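Local coordinates for insecticidal protein (Brevibacillus laterosporus, PDB 7ML9) that is active against the western corn rootworm and probably forms beta-barrel pores in membranes, like other toxins of the epsilon-toxin/MTX2 family, at residues 188-193 and 311-316; 105-110 and 206-211. One frame throughout, in Å; residues are numbered along the deposited sequence. Where two conformers were deposited one is given.

Interaction 1 of 2, residues 188-193 and 311-316; sequences KSPSQK and PLIRTE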
ATOM      1  N   LYS A 188      21.049 -19.279  -2.375  1.00 23.45           N
ATOM      2  CA  LYS A 188      22.103 -20.259  -2.149  1.00 29.76           C
ATOM      3  C   LYS A 188      22.070 -20.722  -0.697  1.00 32.58           C
ATOM      4  O   LYS A 188      21.858 -19.917   0.217  1.00 29.72           O
ATOM      5  CB  LYS A 188      23.462 -19.661  -2.493  1.00 28.87           C
ATOM      6  CG  LYS A 188      24.649 -20.557  -2.253  1.00 37.22           C
ATOM      7  CD  LYS A 188      25.898 -19.935  -2.860  1.00 43.63           C
ATOM      8  CE  LYS A 188      26.074 -18.497  -2.408  1.00 46.14           C
ATOM      9  NZ  LYS A 188      27.390 -18.272  -1.745  1.00 56.37           N
ATOM     10  N   SER A 189      22.246 -22.030  -0.488  1.00 27.22           N
ATOM     11  CA  SER A 189      22.390 -22.571   0.857  1.00 26.08           C
ATOM     12  C   SER A 189      23.860 -22.825   1.117  1.00 32.06           C
ATOM     13  O   SER A 189      24.512 -23.497   0.299  1.00 31.48           O
ATOM     14  CB  SER A 189      21.602 -23.866   1.015  1.00 27.72           C
ATOM     15  OG  SER A 189      22.219 -24.897   0.278  1.00 30.93           O
ATOM     16  N   PRO A 190      24.437 -22.292   2.193  1.00 26.89           N
ATOM     17  CA  PRO A 190      25.845 -22.578   2.478  1.00 30.93           C
ATOM     18  C   PRO A 190      26.059 -24.060   2.764  1.00 26.94           C
ATOM     19  O   PRO A 190      25.137 -24.802   3.118  1.00 25.60           O
ATOM     20  CB  PRO A 190      26.149 -21.718   3.712  1.00 35.07           C
ATOM     21  CG  PRO A 190      25.065 -20.677   3.733  1.00 38.45           C
ATOM     22  CD  PRO A 190      23.854 -21.341   3.154  1.00 32.61           C
ATOM     23  N   SER A 191      27.295 -24.486   2.553  1.00 29.45           N
ATOM     24  CA  SER A 191      27.698 -25.858   2.837  1.00 31.02           C
ATOM     25  C   SER A 191      27.449 -26.209   4.304  1.00 27.15           C
ATOM     26  O   SER A 191      27.775 -25.430   5.200  1.00 28.65           O
ATOM     27  CB  SER A 191      29.179 -26.016   2.491  1.00 28.09           C
ATOM     28  OG  SER A 191      29.644 -27.315   2.817  1.00 39.12           O
ATOM     29  N   GLN A 192      26.870 -27.386   4.547  1.00 28.75           N
ATOM     30  CA  GLN A 192      26.581 -27.879   5.887  1.00 26.56           C
ATOM     31  C   GLN A 192      27.458 -29.089   6.209  1.00 31.48           C
ATOM     32  O   GLN A 192      27.813 -29.873   5.324  1.00 27.56           O
ATOM     33  CB  GLN A 192      25.105 -28.267   6.035  1.00 25.71           C
ATOM     34  CG  GLN A 192      24.124 -27.132   5.729  1.00 32.12           C
ATOM     35  CD  GLN A 192      24.361 -25.919   6.621  1.00 36.69           C
ATOM     36  OE1 GLN A 192      24.556 -24.800   6.138  1.00 39.29           O
ATOM     37  NE2 GLN A 192      24.359 -26.145   7.931  1.00 29.16           N
ATOM     38  N   LYS A 193      27.790 -29.234   7.491  1.00 30.63           N
ATOM     39  CA  LYS A 193      28.612 -30.330   7.999  1.00 32.31           C
ATOM     40  C   LYS A 193      27.695 -31.438   8.511  1.00 32.99           C
ATOM     41  O   LYS A 193      26.871 -31.203   9.401  1.00 32.53           O
ATOM     42  CB  LYS A 193      29.544 -29.833   9.109  1.00 34.96           C
ATOM     43  CG  LYS A 193      30.834 -30.642   9.249  1.00 44.25           C
ATOM     44  CD  LYS A 193      32.079 -29.825   8.874  1.00 57.85           C
ATOM     45  CE  LYS A 193      33.370 -30.674   8.883  1.00 56.91           C
ATOM     46  NZ  LYS A 193      34.160 -30.644   7.604  1.00 58.09           N
ATOM     47  N   PRO A 311      19.789 -20.879   6.602  1.00 34.94           N
ATOM     48  CA  PRO A 311      19.480 -19.535   6.086  1.00 40.06           C
ATOM     49  C   PRO A 311      20.061 -19.358   4.694  1.00 36.66           C
ATOM     50  O   PRO A 311      21.196 -19.760   4.433  1.00 35.40           O
ATOM     51  CB  PRO A 311      20.160 -18.592   7.090  1.00 40.39           C
ATOM     52  CG  PRO A 311      20.630 -19.471   8.233  1.00 45.69           C
ATOM     53  CD  PRO A 311      20.808 -20.842   7.658  1.00 39.80           C
ATOM     54  N   LEU A 312      19.283 -18.748   3.798  1.00 34.18           N
ATOM     55  CA  LEU A 312      19.737 -18.594   2.420  1.00 27.35           C
ATOM     56  C   LEU A 312      20.597 -17.342   2.254  1.00 30.18           C
ATOM     57  O   LEU A 312      20.571 -16.422   3.072  1.00 39.46           O
ATOM     58  CB  LEU A 312      18.546 -18.571   1.455  1.00 26.86           C
ATOM     59  CG  LEU A 312      17.449 -17.498   1.561  1.00 26.59           C
ATOM     60  CD1 LEU A 312      17.908 -16.154   0.999  1.00 31.92           C
ATOM     61  CD2 LEU A 312      16.193 -17.960   0.852  1.00 25.65           C
ATOM     62  N   ILE A 313      21.381 -17.333   1.180  1.00 29.82           N
ATOM     63  CA  ILE A 313      22.145 -16.170   0.745  1.00 35.19           C
ATOM     64  C   ILE A 313      21.547 -15.711  -0.576  1.00 36.84           C
ATOM     65  O   ILE A 313      21.411 -16.512  -1.510  1.00 30.06           O
ATOM     66  CB  ILE A 313      23.639 -16.494   0.586  1.00 33.16           C
ATOM     67  CG1 ILE A 313      24.243 -16.924   1.918  1.00 35.13           C
ATOM     68  CG2 ILE A 313      24.403 -15.293   0.053  1.00 37.10           C
ATOM     69  CD1 ILE A 313      25.579 -17.613   1.741  1.00 39.72           C
ATOM     70  N   ARG A 314      21.186 -14.432  -0.655  1.00 33.64           N
ATOM     71  CA  ARG A 314      20.408 -13.899  -1.766  1.00 30.60           C
ATOM     72  C   ARG A 314      21.293 -13.036  -2.653  1.00 34.55           C
ATOM     73  O   ARG A 314      22.018 -12.166  -2.157  1.00 36.62           O
ATOM     74  CB  ARG A 314      19.216 -13.092  -1.244  1.00 34.24           C
ATOM     75  CG  ARG A 314      18.234 -12.606  -2.306  1.00 34.52           C
ATOM     76  CD  ARG A 314      17.258 -11.576  -1.712  1.00 37.89           C
ATOM     77  NE  ARG A 314      16.551 -10.815  -2.741  1.00 42.19           N
ATOM     78  CZ  ARG A 314      16.946  -9.628  -3.196  1.00 45.80           C
ATOM     79  NH1 ARG A 314      18.055  -9.068  -2.722  1.00 36.98           N
ATOM     80  NH2 ARG A 314      16.237  -9.008  -4.136  1.00 41.27           N
ATOM     81  N   THR A 315      21.233 -13.279  -3.962  1.00 30.65           N
ATOM     82  CA  THR A 315      21.955 -12.481  -4.948  1.00 36.12           C
ATOM     83  C   THR A 315      21.017 -12.138  -6.090  1.00 35.27           C
ATOM     84  O   THR A 315      20.483 -13.041  -6.746  1.00 31.99           O
ATOM     85  CB  THR A 315      23.178 -13.227  -5.479  1.00 35.43           C
ATOM     86  OG1 THR A 315      24.005 -13.616  -4.375  1.00 40.82           O
ATOM     87  CG2 THR A 315      23.966 -12.330  -6.422  1.00 37.89           C
ATOM     88  N   GLU A 316      20.810 -10.838  -6.331  1.00 35.04           N
ATOM     89  CA  GLU A 316      19.948 -10.423  -7.431  0.60 32.46           C
ATOM     90  C   GLU A 316      20.680 -10.587  -8.755  1.00 29.90           C
ATOM     91  O   GLU A 316      21.881 -10.333  -8.856  1.00 38.20           O
ATOM     92  CB  GLU A 316      19.484  -8.967  -7.265  0.60 34.53           C
ATOM     93  CG  GLU A 316      18.526  -8.509  -8.380  0.60 32.22           C
ATOM     94  CD  GLU A 316      18.017  -7.072  -8.224  0.60 38.45           C
ATOM     95  OE1 GLU A 316      18.021  -6.533  -7.096  0.60 34.58           O
ATOM     96  OE2 GLU A 316      17.599  -6.483  -9.243  0.60 38.05           O
TER
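K188 and I313 face each other through their flat peptide groups: each N-H lies in the plane of the carbonyl it meets on the other residue. I313 N lies 2.8 Å from K188 O and K188 N lies 2.9 Å from I313 O, the second bond being more bent (140° at the hydrogen). This is one antiparallel hydrogen-bonded pair, joining strand 178-189 to strand 303-323. K188 O also receives the CA-H of L312, with L312 CA at 3.3 Å, so one oxygen holds two neighbouring residues of the other segment.

Above this pair the side chains of K188 and I313 run side by side in the same direction. With CG anti to the backbone N (chi1 178°), the lysine chain rises beside the isoleucine before bending, which leaves K188 NZ 4.0 Å from I313 CD1. The same methyl meets the pyrrolidine ring of P190, whose CG is 3.7 Å away, so CD1 is flanked by a charged tip and a saturated ring. The other touching corner of that ring, P190 CD, abuts P311 O at 3.3 Å. S189 projects away from this side and packs on F283 and V310, while the L312 side chain packs on Y187 and F283.

Lacking an N-H, P190 cannot offer P311 O a hydrogen bond, and the pairing across these segments stops at K188. The following residues turn to other partners, with S191 and Q192 bonded to T127. K188 NZ has a weak, long ion pair with E129. The chemistry therefore implies that K188 is tied to I313 by two backbone bonds under a thin apolar patch, while the chain beyond it is held by F130 and T127.

Interaction 2 of 2, residues 105-110 and 206-211; sequences TPLYAG and AYLNTG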
ATOM      1  N   THR A 105       4.362 -23.794  -0.937  1.00 33.85           N
ATOM      2  CA  THR A 105       4.806 -25.158  -1.170  1.00 36.66           C
ATOM      3  C   THR A 105       6.327 -25.176  -1.297  1.00 33.61           C
ATOM      4  O   THR A 105       6.887 -24.360  -2.042  1.00 34.81           O
ATOM      5  CB  THR A 105       4.175 -25.715  -2.446  1.00 38.75           C
ATOM      6  OG1 THR A 105       2.751 -25.753  -2.309  1.00 48.70           O
ATOM      7  CG2 THR A 105       4.699 -27.121  -2.732  1.00 39.58           C
ATOM      8  N   PRO A 106       7.027 -26.049  -0.579  1.00 32.07           N
ATOM      9  CA  PRO A 106       8.484 -26.116  -0.733  1.00 28.01           C
ATOM     10  C   PRO A 106       8.868 -26.595  -2.125  1.00 26.41           C
ATOM     11  O   PRO A 106       8.173 -27.399  -2.754  1.00 32.47           O
ATOM     12  CB  PRO A 106       8.916 -27.115   0.349  1.00 32.51           C
ATOM     13  CG  PRO A 106       7.762 -27.158   1.319  1.00 34.63           C
ATOM     14  CD  PRO A 106       6.541 -26.967   0.465  1.00 35.35           C
ATOM     15  N   LEU A 107       9.982 -26.064  -2.622  1.00 26.29           N
ATOM     16  CA  LEU A 107      10.419 -26.301  -3.992  1.00 24.80           C
ATOM     17  C   LEU A 107      11.694 -27.139  -3.956  1.00 17.05           C
ATOM     18  O   LEU A 107      12.689 -26.728  -3.362  1.00 20.15           O
ATOM     19  CB  LEU A 107      10.654 -24.972  -4.727  1.00 22.13           C
ATOM     20  CG  LEU A 107       9.401 -24.084  -4.874  1.00 20.01           C
ATOM     21  CD1 LEU A 107       9.742 -22.664  -5.364  1.00 22.66           C
ATOM     22  CD2 LEU A 107       8.369 -24.740  -5.765  1.00 25.94           C
ATOM     23  N   TYR A 108      11.649 -28.307  -4.579  1.00 22.21           N
ATOM     24  CA  TYR A 108      12.829 -29.174  -4.657  1.00 21.71           C
ATOM     25  C   TYR A 108      13.963 -28.490  -5.423  1.00 20.04           C
ATOM     26  O   TYR A 108      13.772 -28.042  -6.555  1.00 23.07           O
ATOM     27  CB  TYR A 108      12.437 -30.487  -5.328  1.00 21.46           C
ATOM     28  CG  TYR A 108      13.601 -31.429  -5.529  1.00 21.39           C
ATOM     29  CD1 TYR A 108      14.324 -31.906  -4.441  1.00 19.98           C
ATOM     30  CD2 TYR A 108      13.990 -31.813  -6.802  1.00 27.02           C
ATOM     31  CE1 TYR A 108      15.396 -32.765  -4.623  1.00 23.04           C
ATOM     32  CE2 TYR A 108      15.064 -32.668  -6.997  1.00 29.09           C
ATOM     33  CZ  TYR A 108      15.756 -33.145  -5.897  1.00 21.76           C
ATOM     34  OH  TYR A 108      16.819 -33.997  -6.089  1.00 23.34           O
ATOM     35  N   ALA A 109      15.141 -28.392  -4.794  1.00 20.57           N
ATOM     36  CA  ALA A 109      16.291 -27.695  -5.349  1.00 18.83           C
ATOM     37  C   ALA A 109      17.409 -28.617  -5.845  1.00 23.28           C
ATOM     38  O   ALA A 109      18.316 -28.138  -6.539  1.00 21.23           O
ATOM     39  CB  ALA A 109      16.883 -26.733  -4.309  1.00 15.98           C
ATOM     40  N   GLY A 110      17.401 -29.902  -5.494  1.00 18.68           N
ATOM     41  CA  GLY A 110      18.427 -30.813  -5.976  1.00 19.67           C
ATOM     42  C   GLY A 110      18.892 -31.745  -4.873  1.00 23.23           C
ATOM     43  O   GLY A 110      18.357 -31.752  -3.761  1.00 17.90           O
ATOM     44  N   ALA A 206      17.595 -31.089  -0.980  1.00 23.49           N
ATOM     45  CA  ALA A 206      17.431 -29.680  -0.631  1.00 20.11           C
ATOM     46  C   ALA A 206      16.104 -29.162  -1.167  1.00 20.82           C
ATOM     47  O   ALA A 206      15.701 -29.491  -2.295  1.00 19.77           O
ATOM     48  CB  ALA A 206      18.579 -28.816  -1.176  1.00 19.40           C
ATOM     49  N   TYR A 207      15.425 -28.359  -0.346  1.00 22.72           N
ATOM     50  CA  TYR A 207      14.161 -27.736  -0.710  1.00 21.40           C
ATOM     51  C   TYR A 207      14.209 -26.262  -0.353  1.00 22.65           C
ATOM     52  O   TYR A 207      14.708 -25.890   0.714  1.00 23.60           O
ATOM     53  CB  TYR A 207      12.980 -28.393   0.004  1.00 22.18           C
ATOM     54  CG  TYR A 207      12.798 -29.847  -0.328  1.00 21.96           C
ATOM     55  CD1 TYR A 207      13.545 -30.822   0.324  1.00 23.65           C
ATOM     56  CD2 TYR A 207      11.883 -30.247  -1.283  1.00 18.21           C
ATOM     57  CE1 TYR A 207      13.381 -32.162   0.024  1.00 26.86           C
ATOM     58  CE2 TYR A 207      11.707 -31.590  -1.584  1.00 30.92           C
ATOM     59  CZ  TYR A 207      12.465 -32.540  -0.924  1.00 27.92           C
ATOM     60  OH  TYR A 207      12.312 -33.874  -1.218  1.00 33.59           O
ATOM     61  N   LEU A 208      13.712 -25.419  -1.260  1.00 21.35           N
ATOM     62  CA  LEU A 208      13.574 -23.996  -0.977  1.00 20.85           C
ATOM     63  C   LEU A 208      12.196 -23.766  -0.359  1.00 16.80           C
ATOM     64  O   LEU A 208      11.177 -24.145  -0.946  1.00 18.86           O
ATOM     65  CB  LEU A 208      13.737 -23.158  -2.246  1.00 20.89           C
ATOM     66  CG  LEU A 208      13.483 -21.651  -2.090  1.00 21.89           C
ATOM     67  CD1 LEU A 208      14.567 -20.992  -1.255  1.00 20.62           C
ATOM     68  CD2 LEU A 208      13.393 -20.998  -3.464  1.00 25.06           C
ATOM     69  N   ASN A 209      12.167 -23.159   0.818  1.00 21.00           N
ATOM     70  CA  ASN A 209      10.900 -22.746   1.405  1.00 27.40           C
ATOM     71  C   ASN A 209      10.566 -21.348   0.896  1.00 20.51           C
ATOM     72  O   ASN A 209      11.462 -20.515   0.719  1.00 20.53           O
ATOM     73  CB  ASN A 209      10.975 -22.748   2.935  1.00 25.65           C
ATOM     74  CG  ASN A 209      10.795 -24.143   3.536  1.00 27.34           C
ATOM     75  OD1 ASN A 209       9.989 -24.959   3.062  1.00 25.95           O
ATOM     76  ND2 ASN A 209      11.532 -24.408   4.597  1.00 26.92           N
ATOM     77  N   THR A 210       9.280 -21.097   0.667  1.00 25.84           N
ATOM     78  CA  THR A 210       8.823 -19.814   0.144  1.00 26.03           C
ATOM     79  C   THR A 210       7.805 -19.180   1.094  1.00 32.41           C
ATOM     80  O   THR A 210       7.186 -19.854   1.931  1.00 24.24           O
ATOM     81  CB  THR A 210       8.197 -19.972  -1.253  1.00 24.70           C
ATOM     82  OG1 THR A 210       7.019 -20.777  -1.165  1.00 32.51           O
ATOM     83  CG2 THR A 210       9.176 -20.645  -2.245  1.00 27.32           C
ATOM     84  N   GLY A 211       7.623 -17.866   0.942  1.00 24.94           N
ATOM     85  CA  GLY A 211       6.596 -17.163   1.681  1.00 26.76           C
ATOM     86  C   GLY A 211       5.952 -16.090   0.825  1.00 32.31           C
ATOM     87  O   GLY A 211       6.490 -15.660  -0.203  1.00 20.83           O
TER
HETATM   88  O   HOH W   1       6.227 -22.140  -3.482  1.00 36.54           O
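Y108 lays one corner of its ring over a face of the Y207 ring: Y108 CD1 stands 3.8 Å above the plane, offset toward the rim. The ring planes are inclined at 58°, and Y108 CB and CA also lie against the CD2-CE2 side of Y207. On the Y108 ring itself the G110 nitrogen sits over the centre, placed there because CG is anti to the backbone N (chi1 177°) and the chain curls back after A109. P106 extends the Y207 side, its CB and CG wedged against N209 OD1, each at 3.6 Å, while N209 ND2 is bonded to D282.

Beneath, L107 and L208 form an antiparallel hydrogen-bonded pair, with L208 N 2.7 Å from L107 O. Their side chains share the opposite face of the sheet with T210, whose CG2 meets L107 CD1 at 3.8 Å where the two side chains cross at about a right angle. Y132 packs against L107 and L208 here, and Y134 against T210.

Farther along, A109 N donates to A206 O at 2.8 Å, and A206 N to G110 O, a pattern consistent with a beta bulge. A109 CB packs beside A206 CB, and A109 also touches F283. Beyond L107 in the other direction, where T105 is loop, a water bridges the segments, giving a hydrogen to T105 O and bonding T210 OG1 at 2.8 Å.

Short, nearly straight backbone bonds thus fix the register of strands 86-115 and 201-229, leaving side-chain shape to differ by face: aromatic and proline bumps on one, leucines, alanine and the methyl of T210 on the other. At the two ends A206 N and T105 O still have polar partners, in G110 O and the water.

In the fold
Both contacts belong to the same sheet, toward the same end of the elongated molecule, with centres about 13 Å apart. Interaction 1 lies at the surface, none of its touching residues being buried. Interaction 2 is partly buried, with A206, L208 and T210 covered. They pair different strands, 178-189 with 303-323 and 86-115 with 201-229, and strand 266-289 pairs with both 303-323 and 201-229. L312 CD2 touches L208 CD1 at 4.0 Å, and F283 packs on residues of both. Accordingly, interaction 1 rests on a single bonded pair beside a lysine charge, whereas interaction 2 has a longer run of backbone bonds, aromatic and aliphatic packing, and a bridging water.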